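Peptidyl tryptophan dihydroxylase (Pseudomonas putida, PDB 7CTQ) is an FAD-dependent monooxygenase that dihydroxylates a peptidyl tryptophan, a step essential for biogenesis of the tryptophylquinone cofactor of quinohemoprotein amine dehydrogenase. Local coordinates at residues A223-T226 / E227-A231; V332-P335 / F336-R339; V117-D120 / V121-I125; V288-T291 / L292-P296; A403-P406 / L407-V411. All blocks are in the same frame, centred on the assembly; numbering follows the deposited sequence. Where two conformers were deposited one is given.

Contact 1. Residues A223-T226 / E227-A231; sequences ALVT and ELFDA
The ring of F229 meets V225 at its edge and L228 over one face: V225 CA lies in the ring plane, while L228 CB stands 3.8 Å above that plane, displaced toward the rim. This is the C-terminal end of the short α-helix 223-228, and F229 is the residue at which the chain leaves helical backbone angles. Along the helix, V225 and F229 are four apart, so their side chains come together on one flank, crossing obliquely, with V225 CG1 at 4.0 Å from F229 CD2. V225 reaches the ring with this methyl because CG1 is anti to the backbone N (chi1 166°). A compact apolar valine suits this buried place beside the ring, M186 and W196. The other apolar i, i+4 pair is L224 and L228, with L224 CD1 lying 4.3 Å from L228 CD1. Both leucines turn onto strands 67-76 and 173-179, while V225 and F229 pack against M186 of strand 182-188, and the F229 ring also meets that of W165. T226 and E227 are exposed, where polar side chains can meet solvent. Beneath the side chains run three i+4 backbone bonds. E227 N donates to A223 O and L228 N to L224 O, both nearly straight. The last, from F229 N to V225 O at 3.0 Å, is more bent, 145° at the hydrogen, as the chain departs from the helix. That same V225 O also lies near the ring edge, 3.2 Å from F229 CD2.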
loop_
_atom_site.group_PDB
_atom_site.type_symbol
_atom_site.label_atom_id
_atom_site.label_comp_id
_atom_site.label_asym_id
_atom_site.label_seq_id
_atom_site.Cartn_x
_atom_site.Cartn_y
_atom_site.Cartn_z
ATOM N N ALA A 223 -19.947 21.400 -11.416
ATOM C CA ALA A 223 -21.009 21.854 -10.516
ATOM C C ALA A 223 -20.748 21.418 -9.081
ATOM O O ALA A 223 -21.157 22.102 -8.135
ATOM C CB ALA A 223 -22.370 21.333 -10.988
ATOM N N LEU A 224 -20.059 20.289 -8.904
ATOM C CA LEU A 224 -19.680 19.842 -7.569
ATOM C C LEU A 224 -18.715 20.821 -6.913
ATOM O O LEU A 224 -18.875 21.160 -5.736
ATOM C CB LEU A 224 -19.057 18.446 -7.656
ATOM C CG LEU A 224 -19.392 17.406 -6.595
ATOM C CD1 LEU A 224 -20.831 17.547 -6.104
ATOM C CD2 LEU A 224 -19.169 16.030 -7.187
ATOM N N VAL A 225 -17.706 21.283 -7.657
ATOM C CA VAL A 225 -16.784 22.288 -7.125
ATOM C C VAL A 225 -17.552 23.533 -6.676
ATOM O O VAL A 225 -17.285 24.098 -5.605
ATOM C CB VAL A 225 -15.705 22.629 -8.177
ATOM C CG1 VAL A 225 -14.965 23.895 -7.799
ATOM C CG2 VAL A 225 -14.713 21.477 -8.331
ATOM N N THR A 226 -18.540 23.957 -7.470
ATOM C CA THR A 226 -19.297 25.170 -7.149
ATOM C C THR A 226 -20.061 25.009 -5.840
ATOM O O THR A 226 -19.986 25.868 -4.951
ATOM C CB THR A 226 -20.257 25.512 -8.295
ATOM O OG1 THR A 226 -19.511 25.812 -9.482
ATOM C CG2 THR A 226 -21.106 26.718 -7.939
ATOM N N GLU A 227 -20.795 23.900 -5.707
ATOM C CA GLU A 227 -21.559 23.635 -4.492
ATOM C C GLU A 227 -20.657 23.590 -3.269
ATOM O O GLU A 227 -20.893 24.293 -2.281
ATOM C CB GLU A 227 -22.322 22.319 -4.637
ATOM C CG GLU A 227 -23.346 22.075 -3.540
ATOM C CD GLU A 227 -24.451 21.121 -3.961
ATOM O OE1 GLU A 227 -25.587 21.257 -3.449
ATOM O OE2 GLU A 227 -24.182 20.228 -4.795
ATOM N N LEU A 228 -19.603 22.775 -3.329
ATOM C CA LEU A 228 -18.787 22.514 -2.148
ATOM C C LEU A 228 -17.946 23.712 -1.729
ATOM O O LEU A 228 -17.661 23.875 -0.535
ATOM C CB LEU A 228 -17.870 21.318 -2.401
ATOM C CG LEU A 228 -18.318 20.027 -1.722
ATOM C CD1 LEU A 228 -19.522 19.457 -2.457
ATOM C CD2 LEU A 228 -17.180 19.019 -1.653
ATOM N N PHE A 229 -17.510 24.539 -2.677
ATOM C CA PHE A 229 -16.556 25.604 -2.393
ATOM C C PHE A 229 -17.185 26.949 -2.725
ATOM O O PHE A 229 -17.595 27.187 -3.868
ATOM C CB PHE A 229 -15.260 25.415 -3.186
ATOM C CG PHE A 229 -14.615 24.073 -2.989
ATOM C CD1 PHE A 229 -13.821 23.829 -1.881
ATOM C CD2 PHE A 229 -14.795 23.063 -3.918
ATOM C CE1 PHE A 229 -13.217 22.592 -1.698
ATOM C CE2 PHE A 229 -14.199 21.821 -3.745
ATOM C CZ PHE A 229 -13.405 21.586 -2.633
ATOM N N ASP A 230 -17.245 27.834 -1.732
ATOM C CA ASP A 230 -17.706 29.193 -1.987
ATOM C C ASP A 230 -16.623 29.994 -2.703
ATOM O O ASP A 230 -16.835 30.493 -3.813
ATOM C CB ASP A 230 -18.118 29.859 -0.670
ATOM C CG ASP A 230 -18.940 28.933 0.217
ATOM O OD1 ASP A 230 -19.789 28.187 -0.317
ATOM O OD2 ASP A 230 -18.727 28.938 1.448
ATOM N N ALA A 231 -15.450 30.110 -2.085
ATOM C CA ALA A 231 -14.277 30.675 -2.737
ATOM C C ALA A 231 -13.489 29.561 -3.411
ATOM O O ALA A 231 -13.144 28.568 -2.766
ATOM C CB ALA A 231 -13.389 31.395 -1.726
#

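Contact 2. Residues V332-P335 / F336-R339; sequences VGQP and FWAR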
loop_
_atom_site.group_PDB
_atom_site.type_symbol
_atom_site.label_atom_id
_atom_site.label_comp_id
_atom_site.label_asym_id
_atom_site.label_seq_id
_atom_site.Cartn_x
_atom_site.Cartn_y
_atom_site.Cartn_z
ATOM N N VAL A 332 -18.362 4.237 -22.159
ATOM C CA VAL A 332 -17.849 3.107 -22.921
ATOM C C VAL A 332 -16.906 3.512 -24.055
ATOM O O VAL A 332 -16.081 2.695 -24.481
ATOM C CB VAL A 332 -19.034 2.271 -23.431
ATOM C CG1 VAL A 332 -19.724 1.577 -22.247
ATOM C CG2 VAL A 332 -20.014 3.157 -24.185
ATOM N N GLY A 333 -16.963 4.740 -24.543
ATOM C CA GLY A 333 -16.039 5.059 -25.610
ATOM C C GLY A 333 -14.727 5.691 -25.193
ATOM O O GLY A 333 -13.928 6.051 -26.065
ATOM N N GLN A 334 -14.457 5.808 -23.890
ATOM C CA GLN A 334 -13.409 6.694 -23.397
ATOM C C GLN A 334 -12.119 5.930 -23.159
ATOM O O GLN A 334 -12.120 4.969 -22.377
ATOM C CB GLN A 334 -13.865 7.371 -22.107
ATOM C CG GLN A 334 -15.134 8.185 -22.258
ATOM C CD GLN A 334 -14.929 9.410 -23.135
ATOM O OE1 GLN A 334 -13.819 9.935 -23.240
ATOM N NE2 GLN A 334 -16.000 9.869 -23.766
ATOM N N PRO A 335 -11.001 6.337 -23.765
ATOM C CA PRO A 335 -9.726 5.642 -23.516
ATOM C C PRO A 335 -9.277 5.624 -22.061
ATOM O O PRO A 335 -8.650 4.640 -21.647
ATOM C CB PRO A 335 -8.729 6.422 -24.387
ATOM C CG PRO A 335 -9.560 6.971 -25.492
ATOM C CD PRO A 335 -10.892 7.314 -24.863
ATOM N N PHE A 336 -9.544 6.674 -21.272
ATOM C CA PHE A 336 -9.082 6.658 -19.887
ATOM C C PHE A 336 -9.688 5.484 -19.130
ATOM O O PHE A 336 -8.992 4.795 -18.375
ATOM C CB PHE A 336 -9.431 7.965 -19.168
ATOM C CG PHE A 336 -9.175 7.916 -17.676
ATOM C CD1 PHE A 336 -7.919 8.193 -17.174
ATOM C CD2 PHE A 336 -10.181 7.570 -16.785
ATOM C CE1 PHE A 336 -7.658 8.136 -15.810
ATOM C CE2 PHE A 336 -9.927 7.506 -15.413
ATOM C CZ PHE A 336 -8.661 7.790 -14.932
ATOM N N TRP A 337 -10.988 5.262 -19.316
ATOM C CA TRP A 337 -11.735 4.263 -18.564
ATOM C C TRP A 337 -11.487 2.855 -19.101
ATOM O O TRP A 337 -11.192 1.937 -18.330
ATOM C CB TRP A 337 -13.225 4.610 -18.610
ATOM C CG TRP A 337 -13.543 5.871 -17.849
ATOM C CD1 TRP A 337 -13.636 7.144 -18.354
ATOM C CD2 TRP A 337 -13.788 5.979 -16.447
ATOM N NE1 TRP A 337 -13.938 8.032 -17.347
ATOM C CE2 TRP A 337 -14.034 7.343 -16.166
ATOM C CE3 TRP A 337 -13.827 5.055 -15.398
ATOM C CZ2 TRP A 337 -14.309 7.800 -14.878
ATOM C CZ3 TRP A 337 -14.114 5.511 -14.119
ATOM C CH2 TRP A 337 -14.347 6.870 -13.868
ATOM N N ALA A 338 -11.598 2.679 -20.421
ATOM C CA ALA A 338 -11.360 1.375 -21.042
ATOM C C ALA A 338 -9.984 0.832 -20.684
ATOM O O ALA A 338 -9.841 -0.343 -20.331
ATOM C CB ALA A 338 -11.510 1.484 -22.557
ATOM N N ARG A 339 -8.956 1.675 -20.760
ATOM C CA ARG A 339 -7.616 1.234 -20.389
ATOM C C ARG A 339 -7.562 0.795 -18.926
ATOM O O ARG A 339 -6.888 -0.186 -18.589
ATOM C CB ARG A 339 -6.614 2.356 -20.672
ATOM C CG ARG A 339 -5.214 2.142 -20.116
ATOM C CD ARG A 339 -4.286 1.452 -21.117
ATOM N NE ARG A 339 -3.581 2.387 -21.993
ATOM C CZ ARG A 339 -2.324 2.790 -21.818
ATOM N NH1 ARG A 339 -1.774 3.638 -22.677
ATOM N NH2 ARG A 339 -1.615 2.353 -20.791
#
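Q334 meets W337 through its aliphatic root: Q334 CB sits at the edge of the indole, near its plane, 3.8 Å from W337 CD1. The tryptophan swings back to this position because its CG is anti to the carbonyl carbon (chi1 -68°), while the glutamine chain bends at chi2 and leads its amide away. F336, its CG anti to the backbone N, lays its ring beside the indole. Its CD2 stands 3.7 Å above one face of the indole, near the rim, and W337 CD1 in turn lies in the plane of the phenyl ring at its edge.

Q334 is the N-cap of helix 335-341, and its carbonyl O opens the i+4 ladder by accepting from A338 N at 3.1 Å, almost straight at 171°. A weak bond from W337 N reaches the same oxygen. R339 N then donates to P335 O. Proline suits the first helical turn, where its missing N-H leaves no bond unmade, and A338 is small enough to lie close over Q334 O.

The helix follows the long helix 299-327 after a loop; from it W337 NE1 donates to L179 O at the end of strand 173-179, and the indole meets W76 of strand 67-76 edge-to-face.

Contact 3. Residues V117-D120 / V121-I125; sequences VVRD and VGHGI
The chain runs antiparallel on the two sides of the turn, and V118 and G124 form a hydrogen-bonded pair, the straighter bond running from G124 N to V118 O at 3.0 Å. The return bond, V118 N to G124 O, is more bent. G124 suits this place because V118 CG2 lies 3.7 Å from G124 CA, where a β-carbon would collide with it. At the neighbouring non-hydrogen-bonded pair, V117 CG2 meets I125 CG2 at 4.3 Å, and V117 CA makes a CA-H...O contact with G124 O. The two segments belong to the β-hairpin of strands 108-119 and 123-127, in a mixed sheet consistent with a Rossmann-type FAD-binding fold. V117 and I125 turn toward L11 and L138 of that sheet.

On the same face, R119 bends at chi2 and chi3 to bring its guanidinium back to H123, R119 NH2 coming 3.5 Å from H123 CE1 and NH1 standing over one face near the rim, planes 64° apart. R119 NH1 also forms a salt bridge with D256, whose backbone O weakly accepts from H123 NE2. An alanine in place of H123 would remove the ring beside the guanidinium, which would probably leave R119 freer to turn and D256 O without its weak imidazole partner.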
loop_
_atom_site.group_PDB
_atom_site.type_symbol
_atom_site.label_atom_id
_atom_site.label_comp_id
_atom_site.label_asym_id
_atom_site.label_seq_id
_atom_site.Cartn_x
_atom_site.Cartn_y
_atom_site.Cartn_z
ATOM N N VAL A 117 22.918 7.682 -0.506
ATOM C CA VAL A 117 23.339 6.486 0.205
ATOM C C VAL A 117 24.416 5.820 -0.634
ATOM O O VAL A 117 24.312 5.777 -1.864
ATOM C CB VAL A 117 22.161 5.527 0.468
ATOM C CG1 VAL A 117 22.529 4.523 1.552
ATOM C CG2 VAL A 117 20.914 6.315 0.852
ATOM N N VAL A 118 25.462 5.329 0.024
ATOM C CA VAL A 118 26.626 4.804 -0.675
ATOM C C VAL A 118 26.996 3.447 -0.091
ATOM O O VAL A 118 26.743 3.166 1.085
ATOM C CB VAL A 118 27.816 5.786 -0.595
ATOM C CG1 VAL A 118 27.513 7.061 -1.376
ATOM C CG2 VAL A 118 28.131 6.115 0.852
ATOM N N ARG A 119 27.590 2.597 -0.926
ATOM C CA ARG A 119 28.069 1.287 -0.481
ATOM C C ARG A 119 29.433 1.491 0.171
ATOM O O ARG A 119 30.484 1.354 -0.459
ATOM C CB ARG A 119 28.129 0.304 -1.644
ATOM C CG ARG A 119 28.658 -1.092 -1.291
ATOM C CD ARG A 119 27.899 -1.742 -0.137
ATOM N NE ARG A 119 26.487 -1.959 -0.438
ATOM C CZ ARG A 119 25.577 -2.318 0.464
ATOM N NH1 ARG A 119 25.930 -2.505 1.730
ATOM N NH2 ARG A 119 24.311 -2.489 0.103
ATOM N N ASP A 120 29.406 1.841 1.456
ATOM C CA ASP A 120 30.596 2.118 2.254
ATOM C C ASP A 120 30.570 1.177 3.450
ATOM O O ASP A 120 29.814 1.406 4.401
ATOM C CB ASP A 120 30.621 3.580 2.702
ATOM C CG ASP A 120 31.987 4.025 3.191
ATOM O OD1 ASP A 120 32.534 4.986 2.612
ATOM O OD2 ASP A 120 32.507 3.420 4.156
ATOM N N VAL A 121 31.427 0.149 3.416
ATOM C CA VAL A 121 31.322 -1.058 4.241
ATOM C C VAL A 121 29.849 -1.428 4.426
ATOM O O VAL A 121 29.334 -2.317 3.735
ATOM C CB VAL A 121 32.079 -0.939 5.590
ATOM C CG1 VAL A 121 33.570 -1.171 5.376
ATOM C CG2 VAL A 121 31.866 0.399 6.313
ATOM N N GLY A 122 29.155 -0.751 5.340
ATOM C CA GLY A 122 27.716 -0.896 5.439
ATOM C C GLY A 122 26.996 0.082 4.534
ATOM O O GLY A 122 27.306 0.182 3.342
ATOM N N HIS A 123 26.044 0.823 5.088
ATOM C CA HIS A 123 25.318 1.842 4.348
ATOM C C HIS A 123 25.772 3.217 4.810
ATOM O O HIS A 123 25.741 3.515 6.008
ATOM C CB HIS A 123 23.810 1.692 4.546
ATOM C CG HIS A 123 23.252 0.456 3.922
ATOM N ND1 HIS A 123 22.700 0.446 2.660
ATOM C CD2 HIS A 123 23.175 -0.814 4.379
ATOM C CE1 HIS A 123 22.307 -0.779 2.366
ATOM N NE2 HIS A 123 22.580 -1.562 3.394
ATOM N N GLY A 124 26.193 4.047 3.861
ATOM C CA GLY A 124 26.580 5.404 4.176
ATOM C C GLY A 124 25.491 6.393 3.832
ATOM O O GLY A 124 25.394 6.851 2.690
ATOM N N ILE A 125 24.665 6.732 4.813
ATOM C CA ILE A 125 23.522 7.612 4.604
ATOM C C ILE A 125 23.970 9.040 4.856
ATOM O O ILE A 125 24.155 9.452 6.005
ATOM C CB ILE A 125 22.347 7.239 5.512
ATOM C CG1 ILE A 125 22.303 5.724 5.716
ATOM C CG2 ILE A 125 21.042 7.770 4.934
ATOM C CD1 ILE A 125 21.152 5.284 6.554
#

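Contact 4. Residues V288-T291 / L292-P296; sequences VINT and LLRRP
N290 and R294 are brought together by different first torsions: N290 CG is anti to its backbone N (chi1 -175°) and heads up the helix, whereas R294 CG is anti to its own carbonyl carbon (chi1 -64°) and leans back. The side chains cross, with N290 OD1 3.5 Å from R294 CG and the amide and guanidinium planes 69° apart. A water bridges their polar ends, donating to N290 OD1 at 2.7 Å and accepting from R294 NE at 2.9 Å. Asparagine fits here because its two amide atoms serve different partners: OD1 also bonds Y29 OH, and ND2 donates to G369 O.

On the other flank the i+4 pairs are apolar and lie side by side, pointing the same way, their branched aliphatic side chains suited to packing on F137 and helix 299-327. I289 CG2 touches L293 CD1 at 3.6 Å, and V288 CG1 approaches L292 CD1 at 4.2 Å. T291, also buried, satisfies its hydroxyl with V287 O and V371 N. Four successive i+4 backbone bonds end with R295 N to T291 O, where R295 leaves helical angles; its NE forms a salt bridge with E297.

Helix 285-294 packs against three elements: I289, L292 and L293 on F137 of strand 137-140, I289 also on T20 and L24 of helix 15-27, and V288, T291 and L292 on helix 299-327.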
loop_
_atom_site.group_PDB
_atom_site.type_symbol
_atom_site.label_atom_id
_atom_site.label_comp_id
_atom_site.label_asym_id
_atom_site.label_seq_id
_atom_site.Cartn_x
_atom_site.Cartn_y
_atom_site.Cartn_z
ATOM N N VAL A 288 11.121 -10.404 7.895
ATOM C CA VAL A 288 12.102 -10.597 6.828
ATOM C C VAL A 288 13.452 -10.046 7.278
ATOM O O VAL A 288 14.489 -10.719 7.177
ATOM C CB VAL A 288 11.611 -9.948 5.516
ATOM C CG1 VAL A 288 12.721 -9.924 4.459
ATOM C CG2 VAL A 288 10.380 -10.723 4.953
ATOM N N ILE A 289 13.443 -8.827 7.824
ATOM C CA ILE A 289 14.655 -8.220 8.385
ATOM C C ILE A 289 15.241 -9.106 9.480
ATOM O O ILE A 289 16.449 -9.372 9.515
ATOM C CB ILE A 289 14.327 -6.805 8.894
ATOM C CG1 ILE A 289 13.837 -5.952 7.724
ATOM C CG2 ILE A 289 15.534 -6.142 9.603
ATOM C CD1 ILE A 289 13.217 -4.632 8.119
ATOM N N ASN A 290 14.386 -9.580 10.389
ATOM C CA ASN A 290 14.831 -10.453 11.470
ATOM C C ASN A 290 15.554 -11.682 10.926
ATOM O O ASN A 290 16.581 -12.111 11.477
ATOM C CB ASN A 290 13.624 -10.853 12.329
ATOM C CG ASN A 290 14.011 -11.657 13.544
ATOM O OD1 ASN A 290 14.849 -11.231 14.347
ATOM N ND2 ASN A 290 13.407 -12.838 13.692
ATOM N N THR A 291 15.052 -12.243 9.823
ATOM C CA THR A 291 15.749 -13.353 9.190
ATOM C C THR A 291 17.068 -12.890 8.586
ATOM O O THR A 291 18.096 -13.557 8.743
ATOM C CB THR A 291 14.867 -14.003 8.125
ATOM O OG1 THR A 291 13.545 -14.196 8.657
ATOM C CG2 THR A 291 15.457 -15.370 7.701
ATOM N N LEU A 292 17.064 -11.733 7.930
ATOM C CA LEU A 292 18.265 -11.276 7.254
ATOM C C LEU A 292 19.400 -11.040 8.247
ATOM O O LEU A 292 20.577 -11.196 7.895
ATOM C CB LEU A 292 17.953 -10.004 6.458
ATOM C CG LEU A 292 17.114 -10.210 5.180
ATOM C CD1 LEU A 292 16.778 -8.890 4.531
ATOM C CD2 LEU A 292 17.820 -11.115 4.175
ATOM N N LEU A 293 19.061 -10.703 9.495
ATOM C CA LEU A 293 20.033 -10.363 10.532
ATOM C C LEU A 293 20.409 -11.544 11.421
ATOM O O LEU A 293 21.592 -11.709 11.737
ATOM C CB LEU A 293 19.492 -9.220 11.391
ATOM C CG LEU A 293 19.295 -7.916 10.613
ATOM C CD1 LEU A 293 18.593 -6.870 11.450
ATOM C CD2 LEU A 293 20.627 -7.389 10.106
ATOM N N ARG A 294 19.439 -12.369 11.824
ATOM C CA ARG A 294 19.670 -13.510 12.707
ATOM C C ARG A 294 20.071 -14.786 11.977
ATOM O O ARG A 294 20.832 -15.589 12.529
ATOM C CB ARG A 294 18.417 -13.808 13.543
ATOM C CG ARG A 294 18.017 -12.709 14.513
ATOM C CD ARG A 294 19.214 -12.147 15.267
ATOM N NE ARG A 294 18.759 -11.400 16.432
ATOM C CZ ARG A 294 19.320 -10.283 16.882
ATOM N NH1 ARG A 294 20.382 -9.773 16.266
ATOM N NH2 ARG A 294 18.814 -9.676 17.952
ATOM N N ARG A 295 19.560 -15.033 10.774
ATOM C CA ARG A 295 19.974 -16.193 9.983
ATOM C C ARG A 295 20.279 -15.744 8.550
ATOM O O ARG A 295 19.584 -16.113 7.594
ATOM C CB ARG A 295 18.923 -17.307 10.066
ATOM C CG ARG A 295 18.810 -17.927 11.506
ATOM C CD ARG A 295 18.289 -19.394 11.543
ATOM N NE ARG A 295 19.171 -20.313 10.838
ATOM C CZ ARG A 295 18.897 -21.589 10.566
ATOM N NH1 ARG A 295 17.741 -22.139 10.925
ATOM N NH2 ARG A 295 19.783 -22.324 9.913
ATOM N N PRO A 296 21.341 -14.945 8.371
ATOM C CA PRO A 296 21.657 -14.431 7.027
ATOM C C PRO A 296 21.902 -15.532 6.002
ATOM O O PRO A 296 21.719 -15.285 4.802
ATOM C CB PRO A 296 22.915 -13.575 7.259
ATOM C CG PRO A 296 23.565 -14.217 8.458
ATOM C CD PRO A 296 22.389 -14.606 9.350
HETATM O O HOH W 1 15.892 -11.740 16.801
#

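Contact 5. Residues A403-P406 / L407-V411; sequences AGRP and LEAVV
R405 lies across the first turn of helix 407-410, touching A409 and V410 along nearly its whole length. The extended chain, CG to NE, carries the methylenes past V410, with R405 CB 3.7 Å from V410 CG2, before R405 NE comes to 3.6 Å from A409 CB. At the far end, A409 O stands over one face of the guanidinium, 3.5 Å above its plane and toward the rim, and V410 N lies over the same face farther off. A long, flexible side chain with a flat end is well suited to follow the helix surface, and A409 is small enough to let it pass close.

P406, at the N-cap position, touches the same methyl: its CG lies 4.1 Å from A409 CB. P406 O accepts from V410 N at 3.0 Å. A proline ring restricts the backbone just where the chain enters the helix.

Farther out, G404 sets the approach. It ends helix 395-402 in a Schellman motif with positive phi, a conformation glycine adopts readily, and so turns the chain from one helix into the next. L407 and V410 pack on L401 of that preceding helix, and L407 also reaches L426 of helix 416-428.

The polar end of R405 is held by a salt bridge from NH1 to E400 OE1. At this surface site the arginine therefore combines an apolar stem laid on alanine and valine with a charge paired to the preceding helix, so its placement probably draws on both, apolar contact along the stem and ion pairing at the end.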
loop_
_atom_site.group_PDB
_atom_site.type_symbol
_atom_site.label_atom_id
_atom_site.label_comp_id
_atom_site.label_asym_id
_atom_site.label_seq_id
_atom_site.Cartn_x
_atom_site.Cartn_y
_atom_site.Cartn_z
ATOM N N ALA A 403 -1.146 -39.676 -4.447
ATOM C CA ALA A 403 -0.704 -41.056 -4.601
ATOM C C ALA A 403 -1.858 -42.052 -4.605
ATOM O O ALA A 403 -1.605 -43.261 -4.668
ATOM C CB ALA A 403 0.279 -41.428 -3.487
ATOM N N GLY A 404 -3.103 -41.589 -4.521
ATOM C CA GLY A 404 -4.251 -42.474 -4.595
ATOM C C GLY A 404 -4.762 -43.025 -3.280
ATOM O O GLY A 404 -5.651 -43.889 -3.295
ATOM N N ARG A 405 -4.239 -42.569 -2.146
ATOM C CA ARG A 405 -4.782 -43.014 -0.871
ATOM C C ARG A 405 -6.158 -42.378 -0.647
ATOM O O ARG A 405 -6.346 -41.188 -0.927
ATOM C CB ARG A 405 -3.832 -42.658 0.279
ATOM C CG ARG A 405 -4.164 -43.395 1.564
ATOM C CD ARG A 405 -3.229 -43.099 2.738
ATOM N NE ARG A 405 -3.471 -44.062 3.817
ATOM C CZ ARG A 405 -3.186 -43.863 5.101
ATOM N NH1 ARG A 405 -2.635 -42.721 5.501
ATOM N NH2 ARG A 405 -3.456 -44.815 5.990
ATOM N N PRO A 406 -7.150 -43.148 -0.184
ATOM C CA PRO A 406 -8.493 -42.582 -0.001
ATOM C C PRO A 406 -8.515 -41.527 1.092
ATOM O O PRO A 406 -7.800 -41.628 2.097
ATOM C CB PRO A 406 -9.349 -43.802 0.371
ATOM C CG PRO A 406 -8.374 -44.869 0.753
ATOM C CD PRO A 406 -7.162 -44.616 -0.072
ATOM N N LEU A 407 -9.358 -40.508 0.885
ATOM C CA LEU A 407 -9.362 -39.352 1.782
ATOM C C LEU A 407 -9.618 -39.770 3.222
ATOM O O LEU A 407 -8.940 -39.297 4.141
ATOM C CB LEU A 407 -10.407 -38.324 1.328
ATOM C CG LEU A 407 -10.515 -37.086 2.221
ATOM C CD1 LEU A 407 -9.142 -36.493 2.469
ATOM C CD2 LEU A 407 -11.430 -36.049 1.606
ATOM N N GLU A 408 -10.572 -40.683 3.433
ATOM C CA GLU A 408 -10.897 -41.119 4.788
ATOM C C GLU A 408 -9.664 -41.643 5.516
ATOM O O GLU A 408 -9.417 -41.283 6.674
ATOM C CB GLU A 408 -11.999 -42.179 4.739
ATOM C CG GLU A 408 -13.371 -41.601 4.416
ATOM C CD GLU A 408 -14.409 -41.848 5.513
ATOM O OE1 GLU A 408 -14.019 -42.251 6.633
ATOM O OE2 GLU A 408 -15.617 -41.634 5.250
ATOM N N ALA A 409 -8.857 -42.464 4.838
ATOM C CA ALA A 409 -7.623 -42.967 5.441
ATOM C C ALA A 409 -6.607 -41.849 5.671
ATOM O O ALA A 409 -5.913 -41.836 6.696
ATOM C CB ALA A 409 -7.020 -44.060 4.556
ATOM N N VAL A 410 -6.501 -40.906 4.725
ATOM C CA VAL A 410 -5.488 -39.852 4.805
ATOM C C VAL A 410 -5.665 -39.022 6.070
ATOM O O VAL A 410 -4.686 -38.643 6.728
ATOM C CB VAL A 410 -5.535 -38.977 3.536
ATOM C CG1 VAL A 410 -4.659 -37.744 3.687
ATOM C CG2 VAL A 410 -5.108 -39.784 2.321
ATOM N N VAL A 411 -6.912 -38.753 6.450
ATOM C CA VAL A 411 -7.209 -37.869 7.571
ATOM C C VAL A 411 -7.556 -38.639 8.845
ATOM O O VAL A 411 -7.891 -38.023 9.863
ATOM C CB VAL A 411 -8.335 -36.893 7.194
ATOM C CG1 VAL A 411 -8.031 -36.254 5.849
ATOM C CG2 VAL A 411 -9.666 -37.619 7.133
#

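All five contacts are local, within single helices, helix starts or a hairpin, and none touches another. Contact 3 lies nearest the flavin, the side chain of I125 being about 8 Å from FAD. The side chain of F336 in contact 2 is about 12 Å from FAD, that of I289 in contact 4 about 13 Å. The side chain of F229 in contact 1 is about 14 Å from FAD. Contacts 3 and 4 are neighbours, with nearest atoms about 9 Å apart, and both pack on strand 137-140. Contacts 1 and 2 instead flank the other, nine-stranded sheet, with nearest atoms about 12 Å apart. Contact 5 is remote, among the C-terminal helices, its centre about 67 Å from that of contact 1.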